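Local atomic coordinates of lasso peptide isopeptidase AtxE2 (Asticcacaulis excentricus, PDB entry 5TXE), a protein that hydrolyses the isopeptide bond of the lasso peptides Astexin-2 and Astexin-3, turning these threaded substrates into linear peptides. Residues A672-Y675 and D676-R679. The protein carries 1 engineered substitution. Numbering follows the deposited sequence.
Sequences AAQY and DRWR
Gln674 lies flat on the indole of Trp678, one helical turn further on: its CG stands 3.5 Å from the centroid of the six-membered ring and 15° off the ring normal, which meets the geometry of a CH-pi contact. With CG anti to the backbone N and the chain extended beyond it, the amide continues over the same face, its plane only 3° from that of the ring. Tyr675 adds to this tight side, for Gln674 NE2 lies 3.6 Å above one face of its ring, toward the rim. The Tyr675 ring plane makes 83° with the indole in an oblique pair, CE1 lying 3.8 Å from Trp678 CE3. The backbone keeps i to i+4 bonds, such as Trp678 N to Gln674 O at 3.0 Å.

The solvent side is looser. Arg679 folds back so that one guanidinium face lies over Tyr675 O; its NH2 and Asp676 OD1, 3.4 Å apart, form a salt bridge whose hydrogen bond is weak.

Asp655 of helix 643-662 accepts a bond from Gln674 NE2. Glu629, on edge strand 628-633 of the alpha/beta-hydrolase sheet, accepts one from Trp678 NE1 and forms a salt bridge with the more exposed Arg677. Aliphatic and amide atoms laid on the indole, with polar ends held by carboxylates, are consistent with a C-terminal helix docked through its Gln674–Trp678 side, away from the active site.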
ATOM      1  N   ALA A 672     -20.012 -27.435   0.159  1.00 38.77           N
ATOM      2  CA  ALA A 672     -19.822 -28.870   0.290  1.00 39.48           C
ATOM      3  C   ALA A 672     -18.738 -29.401  -0.610  1.00 37.24           C
ATOM      4  O   ALA A 672     -17.907 -30.227  -0.201  1.00 41.83           O
ATOM      5  CB  ALA A 672     -21.135 -29.594   0.009  1.00 45.63           C
ATOM      6  N   ALA A 673     -18.692 -28.902  -1.834  1.00 40.69           N
ATOM      7  CA  ALA A 673     -17.644 -29.348  -2.779  1.00 38.52           C
ATOM      8  C   ALA A 673     -16.250 -28.906  -2.325  1.00 34.76           C
ATOM      9  O   ALA A 673     -15.273 -29.616  -2.502  1.00 34.80           O
ATOM     10  CB  ALA A 673     -17.930 -28.824  -4.181  1.00 36.41           C
ATOM     11  N   GLN A 674     -16.168 -27.725  -1.737  1.00 33.04           N
ATOM     12  CA  GLN A 674     -14.899 -27.226  -1.231  1.00 30.84           C
ATOM     13  C   GLN A 674     -14.391 -28.128  -0.128  1.00 29.62           C
ATOM     14  O   GLN A 674     -13.261 -28.553  -0.157  1.00 31.28           O
ATOM     15  CB  GLN A 674     -15.078 -25.806  -0.734  1.00 30.84           C
ATOM     16  CG  GLN A 674     -14.042 -25.292   0.252  1.00 34.43           C
ATOM     17  CD  GLN A 674     -14.430 -23.901   0.753  1.00 31.48           C
ATOM     18  OE1 GLN A 674     -14.265 -22.937   0.037  1.00 29.59           O
ATOM     19  NE2 GLN A 674     -14.929 -23.807   1.963  1.00 28.41           N
ATOM     20  N   TYR A 675     -15.237 -28.462   0.831  1.00 30.31           N
ATOM     21  CA  TYR A 675     -14.813 -29.398   1.889  1.00 32.28           C
ATOM     22  C   TYR A 675     -14.559 -30.847   1.424  1.00 31.86           C
ATOM     23  O   TYR A 675     -13.658 -31.530   1.956  1.00 32.06           O
ATOM     24  CB  TYR A 675     -15.789 -29.352   3.069  1.00 31.45           C
ATOM     25  CG  TYR A 675     -15.757 -28.006   3.780  1.00 31.62           C
ATOM     26  CD1 TYR A 675     -14.610 -27.568   4.485  1.00 30.72           C
ATOM     27  CD2 TYR A 675     -16.853 -27.170   3.755  1.00 30.73           C
ATOM     28  CE1 TYR A 675     -14.581 -26.321   5.125  1.00 28.15           C
ATOM     29  CE2 TYR A 675     -16.838 -25.933   4.381  1.00 32.05           C
ATOM     30  CZ  TYR A 675     -15.698 -25.517   5.085  1.00 30.11           C
ATOM     31  OH  TYR A 675     -15.765 -24.311   5.726  1.00 29.55           O
ATOM     32  N   ASP A 676     -15.261 -31.311   0.402  1.00 33.89           N
ATOM     33  CA  ASP A 676     -14.832 -32.593  -0.232  1.00 38.82           C
ATOM     34  C   ASP A 676     -13.374 -32.534  -0.674  1.00 34.27           C
ATOM     35  O   ASP A 676     -12.572 -33.425  -0.403  1.00 36.31           O
ATOM     36  CB  ASP A 676     -15.705 -32.955  -1.453  1.00 43.81           C
ATOM     37  CG  ASP A 676     -17.151 -33.334  -1.076  1.00 50.87           C
ATOM     38  OD1 ASP A 676     -17.422 -33.615   0.130  1.00 59.95           O
ATOM     39  OD2 ASP A 676     -18.019 -33.321  -1.986  1.00 51.97           O
ATOM     40  N   ARG A 677     -13.018 -31.474  -1.379  1.00 30.67           N
ATOM     41  CA  ARG A 677     -11.679 -31.328  -1.867  1.00 30.75           C
ATOM     42  C   ARG A 677     -10.675 -31.268  -0.714  1.00 29.91           C
ATOM     43  O   ARG A 677      -9.647 -31.891  -0.755  1.00 29.40           O
ATOM     44  CB  ARG A 677     -11.605 -30.010  -2.595  1.00 36.16           C
ATOM     45  CG  ARG A 677     -11.393 -30.060  -4.077  1.00 40.03           C
ATOM     46  CD  ARG A 677     -11.009 -28.664  -4.524  1.00 39.53           C
ATOM     47  NE  ARG A 677     -12.223 -27.947  -4.616  1.00 42.47           N
ATOM     48  CZ  ARG A 677     -12.535 -26.745  -4.157  1.00 38.56           C
ATOM     49  NH1 ARG A 677     -11.704 -25.935  -3.506  1.00 40.31           N
ATOM     50  NH2 ARG A 677     -13.765 -26.344  -4.427  1.00 42.86           N
ATOM     51  N   TRP A 678     -10.983 -30.494   0.316  1.00 28.22           N
ATOM     52  CA  TRP A 678     -10.042 -30.305   1.391  1.00 28.01           C
ATOM     53  C   TRP A 678      -9.933 -31.573   2.258  1.00 30.44           C
ATOM     54  O   TRP A 678      -8.845 -31.908   2.750  1.00 30.28           O
ATOM     55  CB  TRP A 678     -10.423 -29.097   2.228  1.00 27.35           C
ATOM     56  CG  TRP A 678     -10.373 -27.796   1.490  1.00 25.27           C
ATOM     57  CD1 TRP A 678      -9.932 -27.590   0.225  1.00 27.08           C
ATOM     58  CD2 TRP A 678     -10.780 -26.538   1.980  1.00 23.80           C
ATOM     59  NE1 TRP A 678     -10.045 -26.284  -0.107  1.00 26.77           N
ATOM     60  CE2 TRP A 678     -10.601 -25.612   0.947  1.00 23.64           C
ATOM     61  CE3 TRP A 678     -11.299 -26.097   3.197  1.00 23.08           C
ATOM     62  CZ2 TRP A 678     -10.857 -24.280   1.095  1.00 22.36           C
ATOM     63  CZ3 TRP A 678     -11.579 -24.728   3.330  1.00 26.50           C
ATOM     64  CH2 TRP A 678     -11.337 -23.851   2.304  1.00 24.34           C
ATOM     65  N   ARG A 679     -11.016 -32.325   2.383  1.00 31.45           N
ATOM     66  CA  ARG A 679     -10.904 -33.664   3.057  1.00 33.44           C
ATOM     67  C   ARG A 679      -9.995 -34.582   2.279  1.00 31.87           C
ATOM     68  O   ARG A 679      -9.141 -35.266   2.867  1.00 35.37           O
ATOM     69  CB  ARG A 679     -12.271 -34.282   3.306  1.00 33.07           C
ATOM     70  CG  ARG A 679     -12.944 -33.584   4.467  1.00 37.36           C
ATOM     71  CD  ARG A 679     -14.195 -34.271   5.000  1.00 42.96           C
ATOM     72  NE  ARG A 679     -15.317 -33.962   4.134  1.00 48.73           N
ATOM     73  CZ  ARG A 679     -16.226 -33.010   4.351  1.00 51.43           C
ATOM     74  NH1 ARG A 679     -16.257 -32.250   5.469  1.00 50.28           N
ATOM     75  NH2 ARG A 679     -17.138 -32.832   3.424  1.00 48.25           N
TER